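Local structure of hypothetical protein BACOVA_04980 (Bacteroides ovatus, 3UFI) at residues Ile44-Glu49 and Phe96-Tyr101; Leu138-Thr143 and Val151-Ser156. The protein probably serves as a fimbrillin-like building block of pili and takes part in cell adhesion. One frame throughout, in Å; residues are numbered along the deposited sequence. Where two conformers were deposited one is given.

Contact 1. Residues Ile44-Glu49 and Phe96-Tyr101; sequences IGVTVE and FTLNAY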
loop_
_atom_site.group_PDB
_atom_site.type_symbol
_atom_site.label_atom_id
_atom_site.label_comp_id
_atom_site.label_asym_id
_atom_site.label_seq_id
_atom_site.Cartn_x
_atom_site.Cartn_y
_atom_site.Cartn_z
ATOM N N ILE A 44 7.945 7.416 -6.447
ATOM C CA ILE A 44 8.660 6.616 -5.453
ATOM C C ILE A 44 9.845 7.433 -4.897
ATOM O O ILE A 44 10.318 8.356 -5.553
ATOM C CB ILE A 44 9.129 5.241 -6.059
ATOM C CG1 ILE A 44 10.174 5.430 -7.208
ATOM C CG2 ILE A 44 7.913 4.351 -6.473
ATOM C CD1 ILE A 44 10.889 4.124 -7.705
ATOM N N GLY A 45 10.293 7.084 -3.698
ATOM C CA GLY A 45 11.471 7.672 -3.077
ATOM C C GLY A 45 12.541 6.611 -3.032
ATOM O O GLY A 45 12.255 5.502 -2.598
ATOM N N VAL A 46 13.746 6.905 -3.545
ATOM C CA VAL A 46 14.886 5.963 -3.646
ATOM C C VAL A 46 16.045 6.441 -2.747
ATOM O O VAL A 46 16.464 7.600 -2.803
ATOM C CB VAL A 46 15.336 5.755 -5.125
ATOM C CG1 VAL A 46 16.547 4.815 -5.222
ATOM C CG2 VAL A 46 14.173 5.206 -5.975
ATOM N N THR A 47 16.528 5.536 -1.883
ATOM C CA THR A 47 17.601 5.811 -0.946
ATOM C C THR A 47 18.761 4.823 -1.154
ATOM O O THR A 47 18.537 3.612 -1.216
ATOM C CB THR A 47 17.052 5.726 0.494
ATOM O OG1 THR A 47 15.972 6.646 0.632
ATOM C CG2 THR A 47 18.104 6.025 1.561
ATOM N N VAL A 48 19.993 5.352 -1.183
ATOM C CA VAL A 48 21.229 4.565 -1.205
ATOM C C VAL A 48 21.537 4.279 0.263
ATOM O O VAL A 48 21.882 5.191 1.015
ATOM C CB VAL A 48 22.385 5.242 -1.960
ATOM C CG1 VAL A 48 23.658 4.401 -1.859
ATOM C CG2 VAL A 48 22.004 5.469 -3.420
ATOM N N GLU A 49 21.263 3.039 0.681
ATOM C CA GLU A 49 21.386 2.570 2.059
ATOM C C GLU A 49 22.839 2.319 2.427
ATOM O O GLU A 49 23.334 2.880 3.401
ATOM C CB GLU A 49 20.531 1.295 2.271
ATOM C CG GLU A 49 20.837 0.559 3.570
ATOM C CD GLU A 49 19.953 -0.617 3.927
ATOM O OE1 GLU A 49 18.712 -0.484 3.826
ATOM O OE2 GLU A 49 20.501 -1.650 4.379
ATOM N N PHE A 96 26.045 -1.976 -3.951
ATOM C CA PHE A 96 25.256 -1.057 -3.138
ATOM C C PHE A 96 23.961 -1.705 -2.753
ATOM O O PHE A 96 23.486 -2.606 -3.449
ATOM C CB PHE A 96 24.965 0.244 -3.901
ATOM C CG PHE A 96 26.183 1.027 -4.332
ATOM C CD1 PHE A 96 26.881 0.684 -5.488
ATOM C CD2 PHE A 96 26.616 2.130 -3.599
ATOM C CE1 PHE A 96 28.011 1.404 -5.873
ATOM C CE2 PHE A 96 27.727 2.863 -4.000
ATOM C CZ PHE A 96 28.419 2.500 -5.131
ATOM N N THR A 97 23.397 -1.254 -1.641
ATOM C CA THR A 97 22.077 -1.615 -1.177
ATOM C C THR A 97 21.218 -0.374 -1.329
ATOM O O THR A 97 21.603 0.700 -0.875
ATOM C CB THR A 97 22.061 -2.167 0.244
ATOM O OG1 THR A 97 22.878 -3.332 0.288
ATOM C CG2 THR A 97 20.643 -2.515 0.709
ATOM N N LEU A 98 20.072 -0.518 -1.996
ATOM C CA LEU A 98 19.138 0.587 -2.199
ATOM C C LEU A 98 17.773 0.201 -1.727
ATOM O O LEU A 98 17.377 -0.948 -1.891
ATOM C CB LEU A 98 19.051 0.981 -3.701
ATOM C CG LEU A 98 20.026 2.036 -4.243
ATOM C CD1 LEU A 98 21.476 1.520 -4.261
ATOM C CD2 LEU A 98 19.632 2.441 -5.657
ATOM N N ASN A 99 17.038 1.152 -1.155
ATOM C CA ASN A 99 15.660 0.978 -0.675
ATOM C C ASN A 99 14.753 1.866 -1.463
ATOM O O ASN A 99 15.201 2.925 -1.907
ATOM C CB ASN A 99 15.508 1.352 0.818
ATOM C CG ASN A 99 16.386 0.623 1.777
ATOM O OD1 ASN A 99 16.525 -0.599 1.734
ATOM N ND2 ASN A 99 16.953 1.367 2.707
ATOM N N ALA A 100 13.493 1.499 -1.617
ATOM C CA ALA A 100 12.559 2.374 -2.296
ATOM C C ALA A 100 11.184 2.207 -1.681
ATOM O O ALA A 100 10.904 1.177 -1.077
ATOM C CB ALA A 100 12.543 2.086 -3.797
ATOM N N TYR A 101 10.339 3.243 -1.783
ATOM C CA TYR A 101 8.990 3.154 -1.233
ATOM C C TYR A 101 8.049 3.974 -2.083
ATOM O O TYR A 101 8.477 4.856 -2.805
ATOM C CB TYR A 101 8.960 3.618 0.242
ATOM C CG TYR A 101 9.008 5.123 0.359
ATOM C CD1 TYR A 101 10.224 5.808 0.316
ATOM C CD2 TYR A 101 7.834 5.876 0.417
ATOM C CE1 TYR A 101 10.270 7.195 0.357
ATOM C CE2 TYR A 101 7.873 7.270 0.449
ATOM C CZ TYR A 101 9.093 7.924 0.417
ATOM O OH TYR A 101 9.139 9.298 0.441
#
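Val46 and Val48 both set CG1 anti to the backbone N, which places Val46 CG1 at Leu98 CD2 (3.9 Å) and Val48 CG1 at Phe96 CD2. Their CG2 methyls touch the same strand: Val48 CG2 lies alongside Leu98 CG at 4.0 Å, the two side chains pointing the same way, and Val46 CG2 meets the methyl of Ala100 opposite. Leu98 thus puts one branch against each valine, a fit for its forked shape; an alanine here would probably open a gap between the valines and strip Phe153, which also packs on this leucine, of part of its apolar cover. Strands 43-51 and 95-102 are antiparallel neighbours in the beta-sheet of a fimbrillin-like domain, a family of the transthyretin clan. Gly45-Tyr101 and Thr47-Asn99 are hydrogen-bonded pairs and Val46-Ala100 and Val48-Leu98 non-hydrogen-bonded ones. The bond from Thr47 N to Asn99 O (2.9 Å) is nearly straight at 175°, whereas that from Glu49 N to Thr97 O (2.8 Å) is more bent. On the other face, Tyr101 CG sits between its backbone N and carbonyl carbon, chi1 77°, a rotamer that folds the ring back over the neighbouring strand. Gly45 N lies 4.0 Å above the plane of the Tyr101 ring, toward its rim. A glycine suits the site because any CB would collide with Tyr101 CE1. The phenol OH reaches past the strand pair to bond Asn65 and Gln105, and Thr47 OG1 likewise bonds Asn65. In one of its two conformers Asn99 ND2 hydrogen-bonds Glu49 OE1 (2.8 Å) on its anti lone pair, carboxylate and amide planes 55° apart, a bond to be taken with caution because Glu49 is poorly ordered; Asn99 OD1 has Gln141 as its partner.

Contact 2. Residues Leu138-Thr143 and Val151-Ser156; sequences LFAQAT and VTFDFS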
loop_
_atom_site.group_PDB
_atom_site.type_symbol
_atom_site.label_atom_id
_atom_site.label_comp_id
_atom_site.label_asym_id
_atom_site.label_seq_id
_atom_site.Cartn_x
_atom_site.Cartn_y
_atom_site.Cartn_z
ATOM N N LEU A 138 4.128 0.836 -0.284
ATOM C CA LEU A 138 4.951 -0.201 -0.901
ATOM C C LEU A 138 6.369 -0.031 -0.463
ATOM O O LEU A 138 6.791 1.091 -0.239
ATOM C CB LEU A 138 4.892 -0.147 -2.449
ATOM C CG LEU A 138 3.534 -0.027 -3.147
ATOM C CD1 LEU A 138 3.709 -0.026 -4.650
ATOM C CD2 LEU A 138 2.621 -1.156 -2.780
ATOM N N PHE A 139 7.117 -1.132 -0.333
ATOM C CA PHE A 139 8.528 -1.049 0.019
ATOM C C PHE A 139 9.320 -2.040 -0.802
ATOM O O PHE A 139 8.829 -3.126 -1.096
ATOM C CB PHE A 139 8.744 -1.298 1.521
ATOM C CG PHE A 139 10.198 -1.388 1.950
ATOM C CD1 PHE A 139 10.933 -0.236 2.225
ATOM C CD2 PHE A 139 10.838 -2.627 2.051
ATOM C CE1 PHE A 139 12.275 -0.322 2.616
ATOM C CE2 PHE A 139 12.173 -2.711 2.443
ATOM C CZ PHE A 139 12.886 -1.558 2.721
ATOM N N ALA A 140 10.579 -1.688 -1.131
ATOM C CA ALA A 140 11.496 -2.590 -1.835
ATOM C C ALA A 140 12.903 -2.372 -1.339
ATOM O O ALA A 140 13.252 -1.281 -0.920
ATOM C CB ALA A 140 11.435 -2.352 -3.339
ATOM N N GLN A 141 13.696 -3.411 -1.345
ATOM C CA GLN A 141 15.113 -3.297 -1.038
ATOM C C GLN A 141 15.860 -4.135 -2.058
ATOM O O GLN A 141 15.511 -5.295 -2.274
ATOM C CB GLN A 141 15.464 -3.675 0.404
ATOM C CG GLN A 141 16.977 -3.589 0.620
ATOM C CD GLN A 141 17.404 -3.917 2.015
ATOM O OE1 GLN A 141 17.631 -5.082 2.363
ATOM N NE2 GLN A 141 17.562 -2.885 2.822
ATOM N N ALA A 142 16.820 -3.513 -2.747
ATOM C CA ALA A 142 17.662 -4.165 -3.756
ATOM C C ALA A 142 19.102 -4.238 -3.265
ATOM O O ALA A 142 19.685 -3.221 -2.889
ATOM C CB ALA A 142 17.586 -3.398 -5.075
ATOM N N THR A 143 19.670 -5.449 -3.239
ATOM C CA THR A 143 21.068 -5.670 -2.841
ATOM C C THR A 143 21.876 -5.987 -4.111
ATOM O O THR A 143 21.288 -6.347 -5.126
ATOM C CB THR A 143 21.171 -6.781 -1.797
ATOM O OG1 THR A 143 20.651 -7.981 -2.372
ATOM C CG2 THR A 143 20.431 -6.447 -0.504
ATOM N N VAL A 151 18.533 -1.124 -12.416
ATOM C CA VAL A 151 18.144 -1.846 -11.193
ATOM C C VAL A 151 16.620 -1.928 -11.186
ATOM O O VAL A 151 15.954 -0.925 -11.459
ATOM C CB VAL A 151 18.718 -1.245 -9.863
ATOM C CG1 VAL A 151 18.483 0.259 -9.768
ATOM C CG2 VAL A 151 18.145 -1.957 -8.619
ATOM N N THR A 152 16.078 -3.103 -10.867
ATOM C CA THR A 152 14.639 -3.288 -10.712
ATOM C C THR A 152 14.305 -3.554 -9.258
ATOM O O THR A 152 14.750 -4.555 -8.697
ATOM C CB THR A 152 14.086 -4.423 -11.585
ATOM O OG1 THR A 152 14.435 -4.155 -12.930
ATOM C CG2 THR A 152 12.528 -4.546 -11.472
ATOM N N PHE A 153 13.489 -2.692 -8.662
ATOM C CA PHE A 153 13.016 -2.925 -7.312
ATOM C C PHE A 153 11.809 -3.853 -7.332
ATOM O O PHE A 153 10.944 -3.717 -8.208
ATOM C CB PHE A 153 12.605 -1.598 -6.640
ATOM C CG PHE A 153 13.743 -0.676 -6.323
ATOM C CD1 PHE A 153 14.567 -0.914 -5.226
ATOM C CD2 PHE A 153 13.978 0.449 -7.097
ATOM C CE1 PHE A 153 15.626 -0.053 -4.927
ATOM C CE2 PHE A 153 15.019 1.332 -6.776
ATOM C CZ PHE A 153 15.843 1.065 -5.702
ATOM N N ASP A 154 11.753 -4.796 -6.386
ATOM C CA ASP A 154 10.592 -5.670 -6.229
ATOM C C ASP A 154 9.790 -5.185 -5.022
ATOM O O ASP A 154 10.147 -5.478 -3.877
ATOM C CB ASP A 154 10.965 -7.157 -6.095
ATOM C CG ASP A 154 9.738 -8.058 -6.128
ATOM O OD1 ASP A 154 8.752 -7.696 -6.818
ATOM O OD2 ASP A 154 9.758 -9.114 -5.458
ATOM N N PHE A 155 8.755 -4.386 -5.270
ATOM C CA PHE A 155 7.923 -3.801 -4.217
ATOM C C PHE A 155 6.867 -4.767 -3.715
ATOM O O PHE A 155 6.302 -5.543 -4.482
ATOM C CB PHE A 155 7.225 -2.525 -4.713
ATOM C CG PHE A 155 8.119 -1.347 -5.027
ATOM C CD1 PHE A 155 8.631 -1.162 -6.311
ATOM C CD2 PHE A 155 8.353 -0.357 -4.073
ATOM C CE1 PHE A 155 9.386 -0.024 -6.629
ATOM C CE2 PHE A 155 9.118 0.777 -4.388
ATOM C CZ PHE A 155 9.633 0.932 -5.662
ATOM N N SER A 156 6.597 -4.703 -2.418
ATOM C CA SER A 156 5.516 -5.458 -1.777
ATOM C C SER A 156 4.567 -4.495 -1.129
ATOM O O SER A 156 5.022 -3.507 -0.575
ATOM C CB SER A 156 6.058 -6.408 -0.714
ATOM O OG SER A 156 6.678 -7.519 -1.324
HETATM O O HOH W 1 14.096 -4.998 -4.846
HETATM O O HOH W 2 12.448 -5.998 -2.295
#
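Ala140 sets its methyl over one face of the Phe155 ring: CB stands 3.7 Å above the ring plane, displaced toward the rim, in a CH-pi contact. A short side chain suits this place, since the same CB already meets Phe153 CB at 3.6 Å while lying over Phe155. Both aromatic residues hold CG anti to the carbonyl carbon (chi1 -66° in Phe155), and their rings extend to the same side of the strand. Further along, Ala142 CB touches Phe153 CE1 and Val151 CG2, each at 3.9 Å, and Leu138 CB approaches Phe155 CD2. The backbones pair at one end alone, where Phe139 N and Ser156 O (3.2 Å) and Ser156 N and Phe139 O (3.0 Å) form a single antiparallel bridge. Beyond it the strands diverge, and two waters sit between Gln141 and Asp154: one accepts from Gln141 N and donates to Asp154 O, the other accepts from Asp154 N and donates weakly to Gln141 O. Trp38 meets the Phe155 ring edge to face. Strand 95-102 hydrogen-bonds the far edge of 138-143, strand 16-25 flanks 151-156, and the phenylalanines reach across to Val46 and Ile44 of strand 43-51.

In the fold
From the N terminus, strand 16-25 comes first; strand 150-156 later pairs with it in parallel. Contact 1 then closes a loop of 46 residues, which carries strands 66-72 and 75-78 and joins 44-49 to 96-101. Contact 2 opens only after this, and closes a short connection of seven residues between 138-143 and 151-156; the two loops follow in series, neither nested nor crossed. In space they adjoin, their centres about 8 Å apart, because strand 95-102 of contact 1 pairs antiparallel with strand 138-146 of contact 2, Ala142 N lying 2.8 Å from Leu98 O. Together they run from strand 43-51 to the N-terminal strand 16-25.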